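Local coordinates for RNA-binding protein with serine-rich domain 1 (Homo sapiens, PDB 4A8X), which is an auxiliary component of the exon junction complex deposited at splice junctions on mRNAs, its RNA recognition motif being required to form the ASAP complex, at residues F25-P37 against Y49-A63. Residues are numbered along the deposited sequence; the frame is centred on the assembly and turned at random.
Sequences FSTYGKIKMIDMP and YAYVEFENPDEAEKA
Strands 31-35 and 49-54 run antiparallel, their axes 4.6 Å apart at closest approach, as the paired strands of the RNA recognition motif hairpin, and each is joined to a helix packed on one side of the sheet. Asp35 and Tyr51 exchange two backbone hydrogen bonds. Further along, a classic beta bulge interrupts the ladder: Glu53 O faces two amides, accepting Lys32 N at 2.8 Å and Met33 N more weakly at 3.4 Å. Beyond it, Glu55 N donates to Lys30 O.

The helix side illustrates how a core closes over such a pair. With CG anti to its carbonyl carbon (chi1 -68°), Phe54 swings the end of its ring back toward 25-37, where CE1 meets Ile31 CG1 and, in the ring plane, Phe25 O at 3.4 Å; Val52 CG1 sits over one face, offset toward the rim. Ile31 CD1 reaches Val52 CG1 at 3.7 Å, and Tyr28 CB rests on Ala63. On the opposite sheet face, where Tyr51 meets His8 edge-to-face, the aliphatic part of Lys32 runs alongside Glu53.

Glu59 ties the helix start to the turn. Its OE1 accepts Asn56 N while Asn56 OD1 accepts Glu59 N, a capping box, and OE2 takes Lys30 N at 2.9 Å. Gly29, with no CB to collide with it, lets Glu59 CG come within 3.5 Å of its CA. With an alanine in place of Glu59, the amides of Lys30 and Asn56 would probably lose their carboxylate acceptor, and a gap would be likely to open beside Gly29. Lys30 N approaches OE2 from above the carboxylate plane, 67° out of it.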
loop_
_atom_site.group_PDB
_atom_site.type_symbol
_atom_site.label_atom_id
_atom_site.label_comp_id
_atom_site.label_asym_id
_atom_site.label_seq_id
_atom_site.Cartn_x
_atom_site.Cartn_y
_atom_site.Cartn_z
ATOM N N PHE A 25 -11.579 -8.758 -8.220
ATOM C CA PHE A 25 -12.824 -9.423 -7.858
ATOM C C PHE A 25 -13.527 -10.069 -9.057
ATOM O O PHE A 25 -14.373 -10.964 -8.911
ATOM C CB PHE A 25 -13.693 -8.447 -7.074
ATOM C CG PHE A 25 -13.249 -8.351 -5.641
ATOM C CD1 PHE A 25 -13.711 -9.251 -4.720
ATOM C CD2 PHE A 25 -12.286 -7.422 -5.254
ATOM C CE1 PHE A 25 -13.245 -9.220 -3.389
ATOM C CE2 PHE A 25 -11.815 -7.393 -3.937
ATOM C CZ PHE A 25 -12.313 -8.308 -3.009
ATOM N N SER A 26 -13.125 -9.653 -10.241
ATOM C CA SER A 26 -13.608 -10.296 -11.465
ATOM C C SER A 26 -13.121 -11.741 -11.509
ATOM O O SER A 26 -13.719 -12.590 -12.190
ATOM C CB SER A 26 -13.139 -9.535 -12.701
ATOM O OG SER A 26 -13.943 -8.376 -12.882
ATOM N N THR A 27 -12.048 -12.028 -10.777
ATOM C CA THR A 27 -11.617 -13.413 -10.549
ATOM C C THR A 27 -12.798 -14.302 -10.109
ATOM O O THR A 27 -12.786 -15.504 -10.368
ATOM C CB THR A 27 -10.486 -13.515 -9.443
ATOM O OG1 THR A 27 -9.378 -12.688 -9.802
ATOM C CG2 THR A 27 -9.957 -14.965 -9.300
ATOM N N TYR A 28 -13.783 -13.722 -9.414
ATOM C CA TYR A 28 -14.793 -14.527 -8.723
ATOM C C TYR A 28 -16.163 -14.497 -9.420
ATOM O O TYR A 28 -17.077 -15.207 -9.006
ATOM C CB TYR A 28 -14.891 -14.157 -7.210
ATOM C CG TYR A 28 -13.546 -14.305 -6.567
ATOM C CD1 TYR A 28 -13.013 -15.550 -6.333
ATOM C CD2 TYR A 28 -12.759 -13.186 -6.246
ATOM C CE1 TYR A 28 -11.753 -15.722 -5.789
ATOM C CE2 TYR A 28 -11.474 -13.352 -5.716
ATOM C CZ TYR A 28 -10.990 -14.616 -5.472
ATOM O OH TYR A 28 -9.734 -14.812 -4.947
ATOM N N GLY A 29 -16.307 -13.686 -10.469
ATOM C CA GLY A 29 -17.570 -13.629 -11.174
ATOM C C GLY A 29 -17.694 -12.353 -11.961
ATOM O O GLY A 29 -16.785 -11.536 -11.971
ATOM N N LYS A 30 -18.831 -12.195 -12.617
ATOM C CA LYS A 30 -19.119 -11.022 -13.413
ATOM C C LYS A 30 -19.622 -9.892 -12.522
ATOM O O LYS A 30 -20.608 -10.045 -11.812
ATOM C CB LYS A 30 -20.223 -11.332 -14.419
ATOM C CG LYS A 30 -20.415 -10.255 -15.446
ATOM C CD LYS A 30 -19.245 -10.206 -16.419
ATOM C CE LYS A 30 -19.388 -9.043 -17.409
ATOM N NZ LYS A 30 -18.278 -9.000 -18.429
ATOM N N ILE A 31 -18.955 -8.756 -12.604
ATOM C CA ILE A 31 -19.287 -7.614 -11.774
ATOM C C ILE A 31 -20.267 -6.725 -12.534
ATOM O O ILE A 31 -20.029 -6.348 -13.682
ATOM C CB ILE A 31 -18.035 -6.823 -11.392
ATOM C CG1 ILE A 31 -17.118 -7.712 -10.532
ATOM C CG2 ILE A 31 -18.446 -5.591 -10.634
ATOM C CD1 ILE A 31 -15.871 -7.066 -10.052
ATOM N N LYS A 32 -21.385 -6.421 -11.893
ATOM C CA LYS A 32 -22.434 -5.607 -12.501
ATOM C C LYS A 32 -22.357 -4.144 -12.079
ATOM O O LYS A 32 -22.853 -3.272 -12.789
ATOM C CB LYS A 32 -23.786 -6.187 -12.106
ATOM C CG LYS A 32 -24.953 -5.288 -12.418
ATOM C CD LYS A 32 -26.285 -5.936 -12.022
ATOM C CE LYS A 32 -27.450 -5.274 -12.749
ATOM N NZ LYS A 32 -28.639 -6.175 -12.830
ATOM N N MET A 33 -21.763 -3.867 -10.916
ATOM C CA MET A 33 -21.605 -2.487 -10.447
ATOM C C MET A 33 -20.506 -2.401 -9.392
ATOM O O MET A 33 -20.328 -3.348 -8.617
ATOM C CB MET A 33 -22.920 -1.977 -9.857
ATOM C CG MET A 33 -22.959 -0.476 -9.654
ATOM S SD MET A 33 -23.653 0.434 -11.082
ATOM C CE MET A 33 -25.196 -0.429 -11.409
ATOM N N ILE A 34 -19.746 -1.295 -9.400
ATOM C CA ILE A 34 -18.792 -0.990 -8.339
ATOM C C ILE A 34 -19.004 0.428 -7.808
ATOM O O ILE A 34 -19.306 1.366 -8.566
ATOM C CB ILE A 34 -17.332 -1.098 -8.808
ATOM C CG1 ILE A 34 -17.058 -2.479 -9.414
ATOM C CG2 ILE A 34 -16.392 -0.874 -7.632
ATOM C CD1 ILE A 34 -15.590 -2.769 -9.607
ATOM N N ASP A 35 -18.870 0.588 -6.496
ATOM C CA ASP A 35 -18.947 1.916 -5.885
ATOM C C ASP A 35 -17.787 2.082 -4.902
ATOM O O ASP A 35 -17.731 1.388 -3.878
ATOM C CB ASP A 35 -20.278 2.076 -5.167
ATOM C CG ASP A 35 -20.418 3.437 -4.470
ATOM O OD1 ASP A 35 -19.669 4.387 -4.808
ATOM O OD2 ASP A 35 -21.293 3.552 -3.584
ATOM N N MET A 36 -16.854 2.971 -5.238
ATOM C CA MET A 36 -15.676 3.226 -4.440
ATOM C C MET A 36 -15.586 4.752 -4.134
ATOM O O MET A 36 -14.958 5.517 -4.857
ATOM C CB MET A 36 -14.453 2.719 -5.200
ATOM C CG MET A 36 -13.153 2.715 -4.433
ATOM S SD MET A 36 -12.042 1.430 -5.124
ATOM C CE MET A 36 -10.569 1.754 -4.180
ATOM N N PRO A 37 -16.223 5.181 -3.042
ATOM C CA PRO A 37 -16.335 6.616 -2.764
ATOM C C PRO A 37 -14.965 7.234 -2.480
ATOM O O PRO A 37 -14.061 6.565 -1.964
ATOM C CB PRO A 37 -17.229 6.669 -1.527
ATOM C CG PRO A 37 -17.954 5.342 -1.505
ATOM C CD PRO A 37 -16.978 4.370 -2.073
ATOM N N TYR A 49 -12.666 1.785 1.151
ATOM C CA TYR A 49 -13.589 0.685 0.973
ATOM C C TYR A 49 -14.280 0.734 -0.401
ATOM O O TYR A 49 -14.223 1.756 -1.093
ATOM C CB TYR A 49 -14.610 0.679 2.086
ATOM C CG TYR A 49 -15.574 1.837 2.079
ATOM C CD1 TYR A 49 -16.708 1.819 1.292
ATOM C CD2 TYR A 49 -15.327 2.965 2.862
ATOM C CE1 TYR A 49 -17.603 2.905 1.293
ATOM C CE2 TYR A 49 -16.202 4.037 2.879
ATOM C CZ TYR A 49 -17.337 4.004 2.092
ATOM O OH TYR A 49 -18.189 5.080 2.114
ATOM N N ALA A 50 -14.906 -0.386 -0.784
ATOM C CA ALA A 50 -15.666 -0.463 -2.025
ATOM C C ALA A 50 -16.869 -1.397 -1.873
ATOM O O ALA A 50 -16.836 -2.341 -1.080
ATOM C CB ALA A 50 -14.785 -0.960 -3.170
ATOM N N TYR A 51 -17.931 -1.133 -2.633
ATOM C CA TYR A 51 -18.985 -2.134 -2.785
ATOM C C TYR A 51 -18.858 -2.755 -4.169
ATOM O O TYR A 51 -18.608 -2.053 -5.169
ATOM C CB TYR A 51 -20.365 -1.525 -2.620
ATOM C CG TYR A 51 -20.644 -0.946 -1.269
ATOM C CD1 TYR A 51 -21.265 -1.709 -0.287
ATOM C CD2 TYR A 51 -20.314 0.364 -0.974
ATOM C CE1 TYR A 51 -21.555 -1.169 0.968
ATOM C CE2 TYR A 51 -20.614 0.924 0.282
ATOM C CZ TYR A 51 -21.232 0.131 1.241
ATOM O OH TYR A 51 -21.523 0.628 2.485
ATOM N N VAL A 52 -18.997 -4.073 -4.222
ATOM C CA VAL A 52 -18.982 -4.798 -5.486
ATOM C C VAL A 52 -20.258 -5.657 -5.608
ATOM O O VAL A 52 -20.571 -6.455 -4.717
ATOM C CB VAL A 52 -17.706 -5.669 -5.615
ATOM C CG1 VAL A 52 -17.731 -6.465 -6.899
ATOM C CG2 VAL A 52 -16.441 -4.763 -5.582
ATOM N N GLU A 53 -20.995 -5.479 -6.698
ATOM C CA GLU A 53 -22.210 -6.264 -6.922
ATOM C C GLU A 53 -21.984 -7.210 -8.079
ATOM O O GLU A 53 -21.610 -6.776 -9.169
ATOM C CB GLU A 53 -23.409 -5.354 -7.204
ATOM C CG GLU A 53 -24.637 -6.144 -7.578
ATOM C CD GLU A 53 -25.884 -5.304 -7.656
ATOM O OE1 GLU A 53 -26.149 -4.743 -8.740
ATOM O OE2 GLU A 53 -26.608 -5.226 -6.636
ATOM N N PHE A 54 -22.213 -8.497 -7.829
ATOM C CA PHE A 54 -22.028 -9.529 -8.833
ATOM C C PHE A 54 -23.364 -9.840 -9.502
ATOM O O PHE A 54 -24.422 -9.396 -9.048
ATOM C CB PHE A 54 -21.459 -10.793 -8.217
ATOM C CG PHE A 54 -20.049 -10.647 -7.729
ATOM C CD1 PHE A 54 -18.972 -10.821 -8.615
ATOM C CD2 PHE A 54 -19.787 -10.334 -6.396
ATOM C CE1 PHE A 54 -17.663 -10.690 -8.173
ATOM C CE2 PHE A 54 -18.468 -10.163 -5.940
ATOM C CZ PHE A 54 -17.392 -10.353 -6.840
ATOM N N GLU A 55 -23.294 -10.605 -10.581
ATOM C CA GLU A 55 -24.467 -11.017 -11.324
ATOM C C GLU A 55 -25.314 -12.052 -10.576
ATOM O O GLU A 55 -26.544 -12.112 -10.753
ATOM C CB GLU A 55 -24.005 -11.573 -12.681
ATOM C CG GLU A 55 -25.133 -11.938 -13.575
ATOM C CD GLU A 55 -24.684 -12.573 -14.890
ATOM O OE1 GLU A 55 -23.511 -13.044 -14.996
ATOM O OE2 GLU A 55 -25.529 -12.588 -15.813
ATOM N N ASN A 56 -24.682 -12.901 -9.775
ATOM C CA ASN A 56 -25.464 -13.910 -9.061
ATOM C C ASN A 56 -24.890 -14.238 -7.696
ATOM O O ASN A 56 -23.722 -13.992 -7.422
ATOM C CB ASN A 56 -25.680 -15.183 -9.934
ATOM C CG ASN A 56 -24.445 -16.052 -10.033
ATOM O OD1 ASN A 56 -23.892 -16.458 -9.016
ATOM N ND2 ASN A 56 -24.022 -16.369 -11.258
ATOM N N PRO A 57 -25.733 -14.727 -6.795
ATOM C CA PRO A 57 -25.320 -14.994 -5.417
ATOM C C PRO A 57 -24.170 -15.976 -5.279
ATOM O O PRO A 57 -23.413 -15.847 -4.329
ATOM C CB PRO A 57 -26.578 -15.601 -4.780
ATOM C CG PRO A 57 -27.700 -15.147 -5.632
ATOM C CD PRO A 57 -27.145 -15.077 -7.023
ATOM N N ASP A 58 -24.063 -16.958 -6.168
ATOM C CA ASP A 58 -22.971 -17.930 -6.104
ATOM C C ASP A 58 -21.617 -17.211 -6.233
ATOM O O ASP A 58 -20.674 -17.510 -5.538
ATOM C CB ASP A 58 -23.147 -18.958 -7.222
ATOM C CG ASP A 58 -24.436 -19.777 -7.062
ATOM O OD1 ASP A 58 -24.761 -20.120 -5.911
ATOM O OD2 ASP A 58 -25.119 -20.070 -8.063
ATOM N N GLU A 59 -21.538 -16.265 -7.137
ATOM C CA GLU A 59 -20.319 -15.496 -7.320
ATOM C C GLU A 59 -19.961 -14.680 -6.059
ATOM O O GLU A 59 -18.815 -14.718 -5.579
ATOM C CB GLU A 59 -20.516 -14.558 -8.498
ATOM C CG GLU A 59 -20.434 -15.229 -9.850
ATOM C CD GLU A 59 -21.033 -14.355 -10.916
ATOM O OE1 GLU A 59 -21.908 -13.535 -10.573
ATOM O OE2 GLU A 59 -20.618 -14.454 -12.085
ATOM N N ALA A 60 -20.939 -13.949 -5.517
ATOM C CA ALA A 60 -20.706 -13.181 -4.285
ATOM C C ALA A 60 -20.240 -14.068 -3.131
ATOM O O ALA A 60 -19.285 -13.727 -2.395
ATOM C CB ALA A 60 -21.956 -12.374 -3.895
ATOM N N GLU A 61 -20.904 -15.207 -2.961
ATOM C CA GLU A 61 -20.475 -16.215 -1.996
ATOM C C GLU A 61 -19.011 -16.625 -2.209
ATOM O O GLU A 61 -18.240 -16.745 -1.245
ATOM C CB GLU A 61 -21.345 -17.473 -2.158
ATOM C CG GLU A 61 -21.315 -18.392 -0.993
ATOM C CD GLU A 61 -22.521 -19.337 -1.019
ATOM O OE1 GLU A 61 -23.623 -18.918 -0.602
ATOM O OE2 GLU A 61 -22.375 -20.476 -1.493
ATOM N N LYS A 62 -18.643 -16.841 -3.460
ATOM C CA LYS A 62 -17.280 -17.257 -3.813
ATOM C C LYS A 62 -16.272 -16.185 -3.439
ATOM O O LYS A 62 -15.182 -16.486 -2.905
ATOM C CB LYS A 62 -17.152 -17.530 -5.304
ATOM C CG LYS A 62 -15.890 -18.346 -5.664
ATOM C CD LYS A 62 -15.795 -18.635 -7.160
ATOM C CE LYS A 62 -14.415 -19.209 -7.528
ATOM N NZ LYS A 62 -14.326 -19.627 -8.971
ATOM N N ALA A 63 -16.626 -14.949 -3.749
ATOM C CA ALA A 63 -15.744 -13.822 -3.414
ATOM C C ALA A 63 -15.550 -13.718 -1.915
ATOM O O ALA A 63 -14.431 -13.514 -1.427
ATOM C CB ALA A 63 -16.294 -12.522 -3.944
HETATM O O HOH W 1 -14.604 -17.739 -10.874
HETATM O O HOH W 2 -13.693 4.375 -0.874
#